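Local coordinates for acyl carrier protein (Thermotoga maritima, PDB 1VKU) that probably carries the growing acyl chain through fatty acid biosynthesis on a phosphopantetheine arm, at residues Asn41-Leu46 against Ser74-Val79. Sequence-based numbering, arbitrary orientation.
Sequences NTFKEL and SKIRKV
Phe43 holds its CG anti to the carbonyl carbon (chi1 -83°), and Val79 sets CG2 the same way, beside its own backbone N; these torsions bring the ring alongside residues 76-79, with that methyl over one of its faces. Val79 CG2 sits 4.2 Å from Phe43 CZ, offset toward the ring's rim, and also meets Leu46 CD1. Ile76 approaches the ring obliquely, its CG2 3.5 Å from Phe43 CE2. Phe22, Phe48, Val53, Leu56 and Leu82 also pack against the phenyl group, tying both loops to three long helices. Were Phe43 replaced by an alanine, Ile76 and Val79 would probably lose their shared apolar partner and a gap would open between them.

The backbones next to this apolar cluster pair through a single beta bridge between Thr42 and Lys78. Val79 N donates to Asn41 O at 2.9 Å, almost in line with the carbonyl (173° at the oxygen), while Phe43 N reaches Arg77 O at 2.9 Å. Arg77 O also accepts from a water 2.6 Å away, which in turn accepts from Lys44 N. Residues 42-45 are braced from within: Thr42 OG1 accepts from Glu45 N in an ST motif, and Glu45 OE2 takes Thr42 N on its anti lone pair at 2.8 Å. The extended Lys78 side chain places NZ in a salt bridge with Glu40.

Lys78 is the N-cap residue of helix 79-92, so the bridge joins the start of that helix to the loop leading into helix 50-64, within the helical bundle of an acyl carrier protein, with the Arg77 side chain about 7 Å from that of Ser50, the predicted phosphopantetheine attachment site.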
loop_
_atom_site.group_PDB
_atom_site.type_symbol
_atom_site.label_atom_id
_atom_site.label_comp_id
_atom_site.label_asym_id
_atom_site.label_seq_id
_atom_site.Cartn_x
_atom_site.Cartn_y
_atom_site.Cartn_z
ATOM N N ASN A 41 -6.992 -6.166 7.491
ATOM C CA ASN A 41 -8.000 -5.110 7.364
ATOM C C ASN A 41 -8.273 -4.741 5.913
ATOM O O ASN A 41 -7.340 -4.592 5.111
ATOM C CB ASN A 41 -7.544 -3.803 8.041
ATOM C CG ASN A 41 -7.260 -3.948 9.532
ATOM O OD1 ASN A 41 -6.277 -3.381 10.055
ATOM N ND2 ASN A 41 -8.107 -4.691 10.221
ATOM N N THR A 42 -9.539 -4.518 5.587
ATOM C CA THR A 42 -9.871 -3.974 4.284
ATOM C C THR A 42 -9.577 -2.492 4.303
ATOM O O THR A 42 -9.614 -1.843 5.354
ATOM C CB THR A 42 -11.331 -4.219 3.956
ATOM O OG1 THR A 42 -12.150 -3.514 4.894
ATOM C CG2 THR A 42 -11.693 -5.668 4.249
ATOM N N PHE A 43 -9.289 -1.939 3.140
ATOM C CA PHE A 43 -9.101 -0.498 3.079
ATOM C C PHE A 43 -10.360 0.224 3.438
ATOM O O PHE A 43 -10.318 1.287 4.048
ATOM C CB PHE A 43 -8.629 -0.082 1.701
ATOM C CG PHE A 43 -7.182 -0.245 1.531
ATOM C CD1 PHE A 43 -6.306 0.652 2.130
ATOM C CD2 PHE A 43 -6.679 -1.312 0.809
ATOM C CE1 PHE A 43 -4.946 0.490 2.014
ATOM C CE2 PHE A 43 -5.314 -1.482 0.663
ATOM C CZ PHE A 43 -4.447 -0.582 1.265
ATOM N N LYS A 44 -11.477 -0.384 3.057
ATOM C CA LYS A 44 -12.792 0.140 3.302
ATOM C C LYS A 44 -12.982 0.312 4.788
ATOM O O LYS A 44 -13.389 1.378 5.241
ATOM C CB LYS A 44 -13.853 -0.811 2.734
ATOM C CG LYS A 44 -15.274 -0.451 3.095
ATOM C CD LYS A 44 -16.257 -1.190 2.208
ATOM C CE LYS A 44 -17.664 -0.642 2.370
ATOM N NZ LYS A 44 -18.374 -1.246 3.520
ATOM N N GLU A 45 -12.684 -0.723 5.559
ATOM C CA GLU A 45 -12.821 -0.577 6.991
ATOM C C GLU A 45 -11.847 0.435 7.600
ATOM O O GLU A 45 -12.149 1.022 8.617
ATOM C CB GLU A 45 -12.782 -1.921 7.715
ATOM C CG GLU A 45 -11.404 -2.453 8.031
ATOM C CD GLU A 45 -11.490 -3.840 8.618
ATOM O OE1 GLU A 45 -12.126 -4.006 9.679
ATOM O OE2 GLU A 45 -10.944 -4.776 8.010
ATOM N N LEU A 46 -10.698 0.655 6.981
ATOM C CA LEU A 46 -9.778 1.689 7.468
ATOM C C LEU A 46 -10.215 3.101 7.090
ATOM O O LEU A 46 -9.542 4.071 7.437
ATOM C CB LEU A 46 -8.356 1.439 6.969
ATOM C CG LEU A 46 -7.745 0.165 7.529
ATOM C CD1 LEU A 46 -6.298 0.124 7.170
ATOM C CD2 LEU A 46 -7.900 0.121 9.035
ATOM N N SER A 74 -7.886 -2.006 -9.045
ATOM C CA SER A 74 -9.314 -2.263 -8.841
ATOM C C SER A 74 -9.629 -3.528 -8.040
ATOM O O SER A 74 -10.749 -3.706 -7.578
ATOM C CB SER A 74 -10.051 -2.318 -10.181
ATOM O OG SER A 74 -9.621 -3.419 -10.931
ATOM N N LYS A 75 -8.637 -4.395 -7.888
ATOM C CA LYS A 75 -8.797 -5.685 -7.237
ATOM C C LYS A 75 -8.339 -5.622 -5.769
ATOM O O LYS A 75 -8.506 -6.574 -5.014
ATOM C CB LYS A 75 -7.965 -6.730 -7.995
ATOM C CG LYS A 75 -8.489 -7.140 -9.393
ATOM C CD LYS A 75 -7.526 -8.134 -10.110
ATOM N N ILE A 76 -7.735 -4.512 -5.383
ATOM C CA ILE A 76 -7.201 -4.301 -4.031
ATOM C C ILE A 76 -8.362 -4.165 -3.052
ATOM O O ILE A 76 -9.248 -3.324 -3.248
ATOM C CB ILE A 76 -6.305 -3.027 -4.018
ATOM C CG1 ILE A 76 -4.948 -3.313 -4.667
ATOM C CG2 ILE A 76 -6.090 -2.508 -2.604
ATOM C CD1 ILE A 76 -4.062 -2.108 -4.840
ATOM N N ARG A 77 -8.359 -4.999 -2.011
ATOM C CA ARG A 77 -9.414 -5.035 -0.992
ATOM C C ARG A 77 -8.837 -4.808 0.385
ATOM O O ARG A 77 -9.337 -4.014 1.158
ATOM C CB ARG A 77 -10.094 -6.412 -0.984
ATOM C CG ARG A 77 -11.454 -6.444 -1.567
ATOM C CD ARG A 77 -11.624 -5.407 -2.624
ATOM N NE ARG A 77 -12.510 -5.827 -3.694
ATOM C CZ ARG A 77 -12.901 -5.023 -4.658
ATOM N NH1 ARG A 77 -12.487 -3.759 -4.664
ATOM N NH2 ARG A 77 -13.714 -5.475 -5.603
ATOM N N LYS A 78 -7.777 -5.553 0.661
ATOM C CA LYS A 78 -7.144 -5.591 1.955
ATOM C C LYS A 78 -5.808 -4.917 1.851
ATOM O O LYS A 78 -5.210 -4.895 0.771
ATOM C CB LYS A 78 -6.911 -7.025 2.365
ATOM C CG LYS A 78 -8.150 -7.705 2.729
ATOM C CD LYS A 78 -7.910 -9.158 2.897
ATOM C CE LYS A 78 -9.027 -9.708 3.712
ATOM N NZ LYS A 78 -8.829 -11.142 3.937
ATOM N N VAL A 79 -5.351 -4.361 2.967
ATOM C CA VAL A 79 -3.963 -3.927 3.093
ATOM C C VAL A 79 -2.977 -4.972 2.510
ATOM O O VAL A 79 -2.154 -4.650 1.670
ATOM C CB VAL A 79 -3.630 -3.571 4.535
ATOM C CG1 VAL A 79 -2.207 -3.084 4.617
ATOM C CG2 VAL A 79 -4.532 -2.468 5.011
HETATM O O HOH W 1 -11.495 -2.650 0.901
#